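Side-chain contacts in type I modular polyketide synthase (PDB 6IYT), which probably selects an ethylmalonyl-type extender unit from its coenzyme A thioester and loads it for polyketide chain extension in salinomycin biosynthesis: residues 137-140 with 141-144; 148-151 with 152-156. All blocks are in the same frame, centred on the assembly; numbering follows the deposited sequence.

Overall arrangement
Interactions 1 and 2 lie in series on two consecutive helices of the acyltransferase domain, 137-142 and 144-158, with centres about 13 Å apart. Interaction 1 is the C-terminal turn of the first helix and the cap that starts the second; interaction 2 is a regular helical stretch of the second. They touch through packing, Leu140 CD2 lying 3.6 Å from Phe150 CG, and both lean on helix 165-170. Their centres are about 17 and 18 Å from that of the chain, on the same side of it. A GxSxG-like turn at Gly211, Ser213 and Gly215, consistent with a nucleophile elbow, belongs to neither.

Interaction 1: residues 137-140 with 141-144; sequences VELL and DSSP
Ser142 OG donates to Glu138 O at 2.7 Å, a side-chain bond back to the carbonyl four residues earlier in helix 137-142. With chi1 at 61°, OG sits between the backbone N and the carbonyl carbon of Ser142, which turns the hydroxyl back along the helix; it arrives tilted from the carbonyl plane. At the next residue, Leu139 O accepts two bonds: Ser143 N lies in its carbonyl plane at 2.9 Å, whereas Ser142 N, at 3.2 Å, stands above that plane and off the lone pairs. The helix ends here, Ser143 being the first residue to leave helical geometry. Asp141 N bonds to Val137 O at 3.2 Å and more weakly to Glu138 O. The Asp141 carboxylate runs alongside the Val137 side chain, Asp141 OD2 being 3.9 Å from Val137 CG1, while OD1 forms a salt bridge with Arg170. Ser143 is the N-cap of helix 144-158: its OG bonds to Phe146 N and also to Leu36 O. Ser143 CB rests 3.8 Å from Leu139 CD1, an apolar contact between the linking residue and the last turn of helix 137-142. Around this junction, Val137 and Leu140 pack on helix 165-170, Leu139 and Leu140 meet Phe146 of helix 144-158, and Leu139 also touches Val431 of helix 428-439.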
# COMPACT_ATOMS: atom_id res chain seq x y z
N VAL A 137 12.28 3.02 -8.20
CA VAL A 137 13.40 2.87 -9.12
C VAL A 137 13.97 1.45 -9.05
O VAL A 137 14.19 0.83 -10.06
CB VAL A 137 14.54 3.89 -8.84
CG1 VAL A 137 15.70 3.65 -9.80
CG2 VAL A 137 14.02 5.30 -8.96
N GLU A 138 14.23 0.97 -7.86
CA GLU A 138 14.92 -0.29 -7.72
C GLU A 138 13.99 -1.42 -8.11
O GLU A 138 14.41 -2.38 -8.73
CB GLU A 138 15.41 -0.50 -6.29
CG GLU A 138 16.26 -1.74 -6.14
CD GLU A 138 16.74 -1.95 -4.71
OE1 GLU A 138 17.25 -3.08 -4.40
OE2 GLU A 138 16.52 -1.03 -3.86
N LEU A 139 12.68 -1.20 -7.95
CA LEU A 139 11.73 -2.22 -8.35
C LEU A 139 11.48 -2.25 -9.87
O LEU A 139 11.43 -3.30 -10.47
CB LEU A 139 10.42 -2.06 -7.57
CG LEU A 139 9.54 -3.29 -7.54
CD1 LEU A 139 10.29 -4.48 -6.97
CD2 LEU A 139 8.26 -3.02 -6.76
N LEU A 140 11.54 -1.08 -10.52
CA LEU A 140 11.54 -1.04 -11.95
C LEU A 140 12.71 -1.86 -12.49
O LEU A 140 12.55 -2.55 -13.49
CB LEU A 140 11.63 0.38 -12.48
CG LEU A 140 10.36 1.27 -12.37
CD1 LEU A 140 10.71 2.68 -12.79
CD2 LEU A 140 9.21 0.77 -13.19
N ASP A 141 13.87 -1.75 -11.85
CA ASP A 141 15.09 -2.37 -12.36
C ASP A 141 15.11 -3.85 -12.14
O ASP A 141 15.81 -4.57 -12.85
CB ASP A 141 16.31 -1.75 -11.72
CG ASP A 141 16.54 -0.33 -12.17
OD1 ASP A 141 16.09 0.02 -13.27
OD2 ASP A 141 17.16 0.45 -11.40
N SER A 142 14.37 -4.32 -11.14
CA SER A 142 14.55 -5.67 -10.62
C SER A 142 13.32 -6.58 -10.78
O SER A 142 13.42 -7.79 -10.57
CB SER A 142 14.95 -5.63 -9.16
OG SER A 142 13.93 -4.99 -8.39
N SER A 143 12.18 -6.00 -11.18
CA SER A 143 10.92 -6.76 -11.34
C SER A 143 10.24 -6.47 -12.67
O SER A 143 9.53 -5.48 -12.81
CB SER A 143 9.93 -6.42 -10.18
OG SER A 143 8.68 -7.07 -10.36
N PRO A 144 10.29 -7.44 -13.59
CA PRO A 144 9.63 -7.25 -14.87
C PRO A 144 8.11 -7.15 -14.75
O PRO A 144 7.51 -6.41 -15.49
CB PRO A 144 10.05 -8.48 -15.66
CG PRO A 144 11.40 -8.83 -15.13
CD PRO A 144 11.41 -8.41 -13.67

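Interaction 2: residues 148-151 with 152-156; sequences ARFA and EVASA
The Arg149 guanidinium has Val153 CG2 over one face, 4.0 Å above the plane and offset toward the rim, and Glu152 OE1 at its edge. There Arg149 NH2 donates to Glu152 OE1 at 2.8 Å in a salt bridge, nearly in the guanidinium plane and close to the C-O axis of the acceptor. The two planes are turned 82° apart, and one carboxylate oxygen takes the bond. A bend at chi2 (63°) swings the arginine forward along the helix, toward Glu152, bringing Arg149 CD within 3.4 Å of Glu152 OE1 as well. The Phe150 ring meets Ala154 CB obliquely, Phe150 CE1 lying 4.2 Å from it, one turn further along helix 144-158. Behind the side chains the helix is regular: Val153 N and Ala154 N bond to Arg149 O and Phe150 O. Ala151 O takes two donors, Ser155 N at 3.1 Å and Ser155 OG at 3.0 Å, from opposite faces of its plane. Phe150 is buried against helices 165-170 and 181-200, and Val153 against the latter, whereas Glu152 and Ser155 are exposed. Buried apolar groups and the arginine side chain thus face neighbouring helices, while the salt bridge and a serine hydroxyl bonded to the carbonyl of Ala151, four residues earlier, add links within the helix.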
# COMPACT_ATOMS: atom_id res chain seq x y z
N ALA A 148 6.34 -3.85 -16.20
CA ALA A 148 5.32 -4.00 -17.25
C ALA A 148 4.04 -3.27 -16.90
O ALA A 148 3.42 -2.64 -17.75
CB ALA A 148 5.04 -5.46 -17.50
N ARG A 149 3.57 -3.46 -15.66
CA ARG A 149 2.37 -2.84 -15.23
C ARG A 149 2.56 -1.36 -15.12
O ARG A 149 1.69 -0.58 -15.52
CB ARG A 149 1.89 -3.42 -13.92
CG ARG A 149 0.57 -2.83 -13.46
CD ARG A 149 -0.56 -3.14 -14.44
NE ARG A 149 -1.86 -2.93 -13.81
CZ ARG A 149 -2.98 -2.66 -14.45
NH1 ARG A 149 -4.11 -2.58 -13.77
NH2 ARG A 149 -3.00 -2.57 -15.77
N PHE A 150 3.73 -0.96 -14.64
CA PHE A 150 4.07 0.47 -14.52
C PHE A 150 4.06 1.15 -15.91
O PHE A 150 3.42 2.15 -16.08
CB PHE A 150 5.43 0.64 -13.81
CG PHE A 150 5.85 2.08 -13.58
CD1 PHE A 150 6.35 2.86 -14.62
CD2 PHE A 150 5.87 2.61 -12.29
CE1 PHE A 150 6.75 4.16 -14.39
CE2 PHE A 150 6.33 3.89 -12.06
CZ PHE A 150 6.74 4.67 -13.12
N ALA A 151 4.52 0.43 -16.94
CA ALA A 151 4.50 0.96 -18.31
C ALA A 151 3.09 1.16 -18.81
O ALA A 151 2.79 2.20 -19.42
CB ALA A 151 5.27 0.04 -19.25
N GLU A 152 2.20 0.19 -18.54
CA GLU A 152 0.79 0.30 -18.96
C GLU A 152 0.14 1.51 -18.32
O GLU A 152 -0.60 2.24 -18.96
CB GLU A 152 -0.02 -0.95 -18.56
CG GLU A 152 0.51 -2.26 -19.13
CD GLU A 152 -0.34 -3.48 -18.72
OE1 GLU A 152 -1.18 -3.36 -17.78
OE2 GLU A 152 -0.25 -4.53 -19.43
N VAL A 153 0.32 1.64 -17.01
CA VAL A 153 -0.36 2.68 -16.28
C VAL A 153 0.22 4.08 -16.60
O VAL A 153 -0.51 5.02 -16.84
CB VAL A 153 -0.26 2.43 -14.78
CG1 VAL A 153 -0.94 3.56 -14.03
CG2 VAL A 153 -0.89 1.08 -14.44
N ALA A 154 1.54 4.15 -16.73
CA ALA A 154 2.22 5.38 -17.15
C ALA A 154 1.74 5.87 -18.50
O ALA A 154 1.57 7.08 -18.69
CB ALA A 154 3.72 5.18 -17.18
N SER A 155 1.46 4.95 -19.40
CA SER A 155 0.97 5.33 -20.73
C SER A 155 -0.35 6.00 -20.62
O SER A 155 -0.62 6.93 -21.35
CB SER A 155 0.85 4.13 -21.65
OG SER A 155 2.14 3.66 -21.99
N ALA A 156 -1.19 5.51 -19.72
CA ALA A 156 -2.47 6.12 -19.47
C ALA A 156 -2.33 7.51 -18.91
O ALA A 156 -3.02 8.44 -19.36
CB ALA A 156 -3.32 5.24 -18.56